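Local coordinates for Peptide/nickel transport system substrate-binding protein (PDB 5KZT) that binds a peptide as an OppA-type substrate-binding protein and probably delivers it for peptide import across the membrane, at residues Y97-S100 with W101-V105; A289-N292 with I293-A296; Y346-K349 with E350-A354. One frame throughout, in Å; residues are numbered along the deposited sequence.

Contact 1 of 3, residues Y97-S100 with W101-V105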
loop_
_atom_site.group_PDB
_atom_site.type_symbol
_atom_site.label_atom_id
_atom_site.label_comp_id
_atom_site.label_asym_id
_atom_site.label_seq_id
_atom_site.Cartn_x
_atom_site.Cartn_y
_atom_site.Cartn_z
ATOM N N TYR A 97 0.042 5.171 -22.763
ATOM C CA TYR A 97 -1.001 4.720 -21.851
ATOM C C TYR A 97 -1.596 3.406 -22.318
ATOM O O TYR A 97 -1.814 2.491 -21.508
ATOM C CB TYR A 97 -2.113 5.743 -21.708
ATOM C CG TYR A 97 -1.705 6.997 -21.005
ATOM C CD1 TYR A 97 -1.138 8.049 -21.713
ATOM C CD2 TYR A 97 -1.903 7.154 -19.644
ATOM C CE1 TYR A 97 -0.753 9.222 -21.065
ATOM C CE2 TYR A 97 -1.524 8.320 -18.992
ATOM C CZ TYR A 97 -0.968 9.350 -19.719
ATOM O OH TYR A 97 -0.604 10.520 -19.131
ATOM N N VAL A 98 -1.847 3.300 -23.615
ATOM C CA VAL A 98 -2.363 2.060 -24.171
ATOM C C VAL A 98 -1.389 0.926 -23.863
ATOM O O VAL A 98 -1.784 -0.133 -23.354
ATOM C CB VAL A 98 -2.619 2.162 -25.686
ATOM C CG1 VAL A 98 -2.980 0.807 -26.286
ATOM C CG2 VAL A 98 -3.740 3.144 -25.959
ATOM N N TYR A 99 -0.118 1.155 -24.158
ATOM C CA TYR A 99 0.906 0.156 -23.867
ATOM C C TYR A 99 0.905 -0.264 -22.396
ATOM O O TYR A 99 0.876 -1.447 -22.105
ATOM C CB TYR A 99 2.291 0.654 -24.280
ATOM C CG TYR A 99 3.389 -0.221 -23.746
ATOM C CD1 TYR A 99 3.594 -1.520 -24.250
ATOM C CD2 TYR A 99 4.187 0.212 -22.707
ATOM C CE1 TYR A 99 4.588 -2.333 -23.738
ATOM C CE2 TYR A 99 5.181 -0.594 -22.189
ATOM C CZ TYR A 99 5.376 -1.861 -22.703
ATOM O OH TYR A 99 6.369 -2.643 -22.152
ATOM N N SER A 100 0.935 0.693 -21.473
ATOM C CA SER A 100 1.088 0.339 -20.051
ATOM C C SER A 100 -0.157 -0.302 -19.429
ATOM O O SER A 100 -0.035 -1.172 -18.580
ATOM C CB SER A 100 1.538 1.519 -19.209
ATOM O OG SER A 100 0.508 2.456 -19.072
ATOM N N TRP A 101 -1.343 0.118 -19.825
ATOM C CA TRP A 101 -2.546 -0.528 -19.306
ATOM C C TRP A 101 -2.645 -1.964 -19.863
ATOM O O TRP A 101 -2.973 -2.894 -19.121
ATOM C CB TRP A 101 -3.778 0.269 -19.642
ATOM C CG TRP A 101 -3.883 1.600 -18.979
ATOM C CD1 TRP A 101 -2.878 2.380 -18.471
ATOM C CD2 TRP A 101 -5.080 2.332 -18.807
ATOM N NE1 TRP A 101 -3.390 3.571 -17.993
ATOM C CE2 TRP A 101 -4.745 3.562 -18.185
ATOM C CE3 TRP A 101 -6.420 2.055 -19.081
ATOM C CZ2 TRP A 101 -5.716 4.526 -17.856
ATOM C CZ3 TRP A 101 -7.380 3.026 -18.765
ATOM C CH2 TRP A 101 -7.015 4.233 -18.161
ATOM N N ARG A 102 -2.299 -2.161 -21.138
ATOM C CA ARG A 102 -2.257 -3.524 -21.661
ATOM C C ARG A 102 -1.195 -4.352 -20.912
ATOM O O ARG A 102 -1.434 -5.515 -20.596
ATOM C CB ARG A 102 -2.006 -3.542 -23.163
ATOM C CG ARG A 102 -3.116 -2.974 -24.025
ATOM C CD ARG A 102 -2.714 -2.996 -25.487
ATOM N NE ARG A 102 -3.743 -2.450 -26.365
ATOM C CZ ARG A 102 -3.631 -2.296 -27.683
ATOM N NH1 ARG A 102 -2.553 -2.694 -28.336
ATOM N NH2 ARG A 102 -4.625 -1.758 -28.358
ATOM N N ARG A 103 -0.045 -3.742 -20.602
ATOM C CA ARG A 103 1.002 -4.410 -19.820
ATOM C C ARG A 103 0.482 -4.873 -18.464
ATOM O O ARG A 103 0.795 -5.981 -18.037
ATOM C CB ARG A 103 2.228 -3.497 -19.606
ATOM C CG ARG A 103 3.409 -4.135 -18.888
ATOM C CD ARG A 103 4.668 -3.302 -19.082
ATOM N NE ARG A 103 5.852 -3.912 -18.467
ATOM C CZ ARG A 103 6.379 -3.558 -17.287
ATOM N NH1 ARG A 103 5.853 -2.581 -16.544
ATOM N NH2 ARG A 103 7.456 -4.186 -16.840
ATOM N N ALA A 104 -0.280 -4.008 -17.790
ATOM C CA ALA A 104 -0.829 -4.312 -16.470
ATOM C C ALA A 104 -1.785 -5.492 -16.456
ATOM O O ALA A 104 -1.778 -6.246 -15.484
ATOM C CB ALA A 104 -1.515 -3.092 -15.858
ATOM N N VAL A 105 -2.609 -5.647 -17.494
ATOM C CA VAL A 105 -3.575 -6.759 -17.537
ATOM C C VAL A 105 -3.016 -8.032 -18.182
ATOM O O VAL A 105 -3.564 -9.124 -18.016
ATOM C CB VAL A 105 -4.917 -6.375 -18.209
ATOM C CG1 VAL A 105 -5.654 -5.346 -17.366
ATOM C CG2 VAL A 105 -4.734 -5.843 -19.632
#
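Val98 and Arg102 lie side by side, one turn apart on the alpha-helix 94-105, and point the same way. The valine methyl CG1 sits over one face of the guanidinium, toward its rim, with Val98 CG1 3.3 Å from Arg102 NE. Two torsions bring them together. CG1 of Val98 is anti to the backbone N (chi1 172°), and the arginine chain runs extended from CG to NE. These put the guanidinium face against CG1.

Tyr99 and Arg103 meet differently. Their chains cross at a slant, and the ring and guanidinium planes are 21° apart. The phenol end makes the closest side-chain approach, with Tyr99 OH 3.6 Å from Arg103 CD. The charged end of Arg103 is engaged elsewhere, in a salt bridge to Asp29. Tyr99 also packs on helix 171-177.

On the buried side, Trp101 NE1 comes to the edge of the Tyr97 ring, 4.2 Å from Tyr97 CD2. This N-H is used in a hydrogen bond to Phe166 O. The indole also meets the rings of Phe166 and Phe117 edge-to-face. Tyr97, Val98 and Trp101 pack on Ile138 of strand 138-140. Ser100 OG, which bonds to Phe167 O, lies near the plane of the indole at its edge.

Successive i to i+4 backbone bonds hold these side chains at their spacing. The straightest joins Trp101 N to Tyr97 O, at 2.9 Å with an N-H...O angle of 169°. The same carbonyl lies close to the indole, with Tyr97 O 3.2 Å from Trp101 CD1.

Contact 2 of 3, residues A289-N292 with I293-A296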
loop_
_atom_site.group_PDB
_atom_site.type_symbol
_atom_site.label_atom_id
_atom_site.label_comp_id
_atom_site.label_asym_id
_atom_site.label_seq_id
_atom_site.Cartn_x
_atom_site.Cartn_y
_atom_site.Cartn_z
ATOM N N ALA A 289 -5.276 -23.792 8.620
ATOM C CA ALA A 289 -6.438 -24.318 7.918
ATOM C C ALA A 289 -7.591 -24.616 8.901
ATOM O O ALA A 289 -8.742 -24.654 8.501
ATOM C CB ALA A 289 -6.063 -25.563 7.117
ATOM N N ASN A 290 -7.264 -24.810 10.182
ATOM C CA ASN A 290 -8.249 -24.974 11.261
ATOM C C ASN A 290 -8.679 -23.623 11.822
ATOM O O ASN A 290 -7.849 -22.883 12.348
ATOM C CB ASN A 290 -7.659 -25.825 12.380
ATOM C CG ASN A 290 -8.658 -26.106 13.487
ATOM O OD1 ASN A 290 -8.976 -25.222 14.275
ATOM N ND2 ASN A 290 -9.159 -27.326 13.545
ATOM N N LYS A 291 -9.981 -23.340 11.744
ATOM C CA LYS A 291 -10.538 -22.051 12.145
ATOM C C LYS A 291 -10.372 -21.796 13.621
ATOM O O LYS A 291 -10.137 -20.657 14.031
ATOM C CB LYS A 291 -12.029 -21.992 11.842
ATOM C CG LYS A 291 -12.601 -20.577 11.828
ATOM C CD LYS A 291 -13.949 -20.448 12.500
ATOM C CE LYS A 291 -15.021 -21.335 11.907
ATOM N NZ LYS A 291 -15.744 -20.668 10.788
ATOM N N ASN A 292 -10.555 -22.844 14.435
ATOM C CA ASN A 292 -10.374 -22.674 15.864
ATOM C C ASN A 292 -8.960 -22.213 16.209
ATOM O O ASN A 292 -8.798 -21.405 17.120
ATOM C CB ASN A 292 -10.706 -23.944 16.627
ATOM C CG ASN A 292 -12.167 -24.027 16.990
ATOM O OD1 ASN A 292 -12.771 -23.041 17.412
ATOM N ND2 ASN A 292 -12.733 -25.201 16.852
ATOM N N ILE A 293 -7.962 -22.719 15.482
ATOM C CA ILE A 293 -6.571 -22.316 15.692
ATOM C C ILE A 293 -6.350 -20.848 15.286
ATOM O O ILE A 293 -5.671 -20.115 16.022
ATOM C CB ILE A 293 -5.598 -23.269 14.965
ATOM C CG1 ILE A 293 -5.749 -24.712 15.500
ATOM C CG2 ILE A 293 -4.152 -22.790 15.054
ATOM C CD1 ILE A 293 -5.493 -24.887 16.982
ATOM N N ARG A 294 -6.930 -20.422 14.155
ATOM C CA ARG A 294 -6.897 -18.998 13.755
ATOM C C ARG A 294 -7.499 -18.099 14.849
ATOM O O ARG A 294 -6.918 -17.067 15.213
ATOM C CB ARG A 294 -7.652 -18.765 12.430
ATOM C CG ARG A 294 -7.022 -19.469 11.233
ATOM C CD ARG A 294 -7.504 -18.891 9.928
ATOM N NE ARG A 294 -8.942 -19.046 9.691
ATOM C CZ ARG A 294 -9.546 -20.129 9.201
ATOM N NH1 ARG A 294 -8.877 -21.255 8.928
ATOM N NH2 ARG A 294 -10.866 -20.095 9.003
ATOM N N LYS A 295 -8.662 -18.520 15.356
ATOM C CA LYS A 295 -9.401 -17.791 16.394
ATOM C C LYS A 295 -8.586 -17.690 17.687
ATOM O O LYS A 295 -8.608 -16.658 18.346
ATOM C CB LYS A 295 -10.756 -18.471 16.673
ATOM C CG LYS A 295 -11.637 -17.721 17.665
ATOM C CD LYS A 295 -12.979 -18.404 17.900
ATOM C CE LYS A 295 -13.960 -18.189 16.752
ATOM N NZ LYS A 295 -14.372 -16.761 16.655
ATOM N N ALA A 296 -7.889 -18.772 18.035
ATOM C CA ALA A 296 -7.070 -18.815 19.257
ATOM C C ALA A 296 -5.970 -17.759 19.213
ATOM O O ALA A 296 -5.838 -16.960 20.149
ATOM C CB ALA A 296 -6.460 -20.186 19.442
HETATM O O HOH W 1 -10.402 -22.884 6.578
#
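Asn290 caps the N terminus of helix 291-299 by accepting from Ile293 N through its side chain. The bond from Ile293 N to Asn290 OD1 is 3.0 Å long, with an N-H...O angle of 148°. With chi1 at -176°, the Asn290 amide points away from its own N and reaches Ile293 N. Ile293 N also makes a weak bond to Asn290 O. The other end of the cap amide, ND2, donates to Glu361 OE1. Asn292 ND2 donates to the same carboxylate oxygen, so Glu361 holds both amides.

Backbone bonds continue the helix. Arg294 N reaches Asn290 O at 3.2 Å, Lys295 N reaches Lys291 O, and Ala296 N reaches Asn292 O.

Carbon contacts lie beside the cap and over the guanidinium. Asn290 and Ile293 cross at about a right angle, with Asn290 CB 3.8 Å from Ile293 CG1. Lys291 lies over one face of the Arg294 guanidinium, and Lys291 CG is 3.4 Å from Arg294 NH2.

The guanidinium is tied down by backbone oxygens. A bend at chi3 (-63°) folds Arg294 back under the start of the helix. NH1 donates to Phe288 O, NH2 to Asp488 O and NE to Val489 O. One water bridges Ala289 O and Arg294 NH1, at 3.1 Å from Ala289 O and 3.2 Å from Arg294 NH1. Lys291 NZ donates to Asp487 O, so like the arginine it is bound to the 487-489 segment.

Asn292, Ile293, Lys295 and Ala296 pack on helix 348-362. Lys291 and Arg294 instead join the helix start to the end of helix 471-487 and the loop that follows it, ahead of strand 491-503.

Contact 3 of 3, residues Y346-K349 with E350-A354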
loop_
_atom_site.group_PDB
_atom_site.type_symbol
_atom_site.label_atom_id
_atom_site.label_comp_id
_atom_site.label_asym_id
_atom_site.label_seq_id
_atom_site.Cartn_x
_atom_site.Cartn_y
_atom_site.Cartn_z
ATOM N N TYR A 346 -10.066 -8.720 21.588
ATOM C CA TYR A 346 -9.198 -9.385 22.560
ATOM C C TYR A 346 -9.966 -10.023 23.711
ATOM O O TYR A 346 -10.724 -9.343 24.405
ATOM C CB TYR A 346 -8.211 -8.377 23.118
ATOM C CG TYR A 346 -7.383 -8.858 24.296
ATOM C CD1 TYR A 346 -6.486 -9.920 24.162
ATOM C CD2 TYR A 346 -7.481 -8.232 25.541
ATOM C CE1 TYR A 346 -5.716 -10.346 25.229
ATOM C CE2 TYR A 346 -6.709 -8.647 26.608
ATOM C CZ TYR A 346 -5.837 -9.696 26.453
ATOM O OH TYR A 346 -5.079 -10.088 27.519
ATOM N N ASP A 347 -9.743 -11.319 23.907
ATOM C CA ASP A 347 -10.451 -12.116 24.920
ATOM C C ASP A 347 -9.658 -13.402 25.185
ATOM O O ASP A 347 -9.763 -14.363 24.424
ATOM C CB ASP A 347 -11.876 -12.437 24.421
ATOM C CG ASP A 347 -12.778 -13.046 25.492
ATOM O OD1 ASP A 347 -12.347 -13.940 26.260
ATOM O OD2 ASP A 347 -13.958 -12.633 25.543
ATOM N N VAL A 348 -8.870 -13.426 26.260
ATOM C CA VAL A 348 -8.020 -14.586 26.546
ATOM C C VAL A 348 -8.864 -15.862 26.753
ATOM O O VAL A 348 -8.516 -16.929 26.224
ATOM C CB VAL A 348 -7.055 -14.348 27.736
ATOM C CG1 VAL A 348 -6.243 -15.606 28.044
ATOM C CG2 VAL A 348 -6.101 -13.186 27.441
ATOM N N LYS A 349 -9.979 -15.743 27.471
ATOM C CA LYS A 349 -10.829 -16.914 27.738
ATOM C C LYS A 349 -11.436 -17.499 26.459
ATOM O O LYS A 349 -11.361 -18.719 26.237
ATOM C CB LYS A 349 -11.919 -16.607 28.765
ATOM C CG LYS A 349 -11.384 -16.620 30.193
ATOM C CD LYS A 349 -12.485 -16.503 31.232
ATOM C CE LYS A 349 -11.914 -16.071 32.573
ATOM N NZ LYS A 349 -12.988 -15.881 33.588
ATOM N N GLU A 350 -12.002 -16.643 25.614
ATOM C CA GLU A 350 -12.546 -17.126 24.341
ATOM C C GLU A 350 -11.444 -17.675 23.429
ATOM O O GLU A 350 -11.689 -18.626 22.706
ATOM C CB GLU A 350 -13.381 -16.061 23.620
ATOM C CG GLU A 350 -14.795 -15.900 24.176
ATOM C CD GLU A 350 -15.679 -17.125 23.966
ATOM O OE1 GLU A 350 -15.595 -17.780 22.906
ATOM O OE2 GLU A 350 -16.468 -17.437 24.875
ATOM N N ALA A 351 -10.246 -17.079 23.483
ATOM C CA ALA A 351 -9.057 -17.606 22.779
ATOM C C ALA A 351 -8.675 -19.019 23.229
ATOM O O ALA A 351 -8.383 -19.887 22.406
ATOM C CB ALA A 351 -7.863 -16.683 22.971
ATOM N N GLN A 352 -8.667 -19.220 24.537
ATOM C CA GLN A 352 -8.305 -20.502 25.144
ATOM C C GLN A 352 -9.351 -21.587 24.852
ATOM O O GLN A 352 -8.990 -22.736 24.639
ATOM C CB GLN A 352 -8.061 -20.337 26.660
ATOM C CG GLN A 352 -6.752 -19.607 26.944
ATOM C CD GLN A 352 -6.574 -19.147 28.385
ATOM O OE1 GLN A 352 -7.524 -19.095 29.174
ATOM N NE2 GLN A 352 -5.331 -18.804 28.734
ATOM N N LYS A 353 -10.627 -21.205 24.827
ATOM C CA LYS A 353 -11.710 -22.092 24.380
ATOM C C LYS A 353 -11.458 -22.585 22.938
ATOM O O LYS A 353 -11.489 -23.789 22.677
ATOM C CB LYS A 353 -13.075 -21.380 24.465
ATOM C CG LYS A 353 -14.254 -22.262 24.063
ATOM C CD LYS A 353 -15.614 -21.587 24.184
ATOM C CE LYS A 353 -16.709 -22.652 24.198
ATOM N NZ LYS A 353 -18.032 -22.151 23.732
ATOM N N ALA A 354 -11.204 -21.649 22.026
ATOM C CA ALA A 354 -10.892 -21.985 20.633
ATOM C C ALA A 354 -9.619 -22.826 20.526
ATOM O O ALA A 354 -9.559 -23.767 19.746
ATOM C CB ALA A 354 -10.751 -20.715 19.793
#
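Asp347 OD1 accepts from Glu350 N in a short, nearly straight bond of 2.8 Å, with an N-H...O angle of 174°. The donor comes from above the carboxylate plane, 53° out of it. The first torsion of Asp347 turns the carboxylate away from its own N and brings it to the N-H of Glu350, three residues on. The negative group there should interact favourably with the helix dipole.

The two acidic side chains also touch through their carbons. They cross obliquely, and their carboxylate planes are nearly perpendicular, 87° apart. Asp347 OD2 lies 3.6 Å from Glu350 CG. The Glu350 chain is bent at chi2, and its end leads away. The nearest charged oxygens, Asp347 OD2 and Glu350 OE2, are 5.5 Å apart. Two like charges at this distance would be expected to repel mildly.

Asp347 is the N-cap of helix 348-362. Its backbone takes part as well, since Ala351 N donates to Asp347 O at 2.9 Å. The next turn follows the usual i to i+4 pattern, with Gln352 N bonded to Val348 O and Lys353 N to Lys349 O. The backbone of Asp347 is also hydrogen-bonded to Leu299, at the end of helix 291-299.

Val348 and Gln352 form the second side-chain pair. The methyl CG1 of Val348 rests against the amide, with Val348 CG1 3.4 Å from Gln352 NE2. The glutamine chain is extended beyond CG, and its amide nitrogen donates to Asn393 O, at the C-terminal end of helix 377-393. Ala351 is buried. Its methyl, Ala351 CB, lies 3.3 Å from Val348 O and packs on Leu299 and Ala300.

How the contacts relate
From the N terminus, the chain first forms contact 1, within helix 94-105. It then reaches contact 2 at the start of helix 291-299 and contact 3 at the start of helix 348-362. Each contact is local to one helix, so none closes a long loop. They follow in series, neither nesting nor crossing. Contact 1 stands apart, its centre 41 Å from that of contact 2 and 48 Å from that of contact 3. Contacts 2 and 3 have centres 11 Å apart and touch: Asn292 CB is 3.3 Å from Ala354 O, and Lys295 CD packs on Ala354 CB. Through this touch helices 291-299 and 348-362 pack together on one side of the chain's centre.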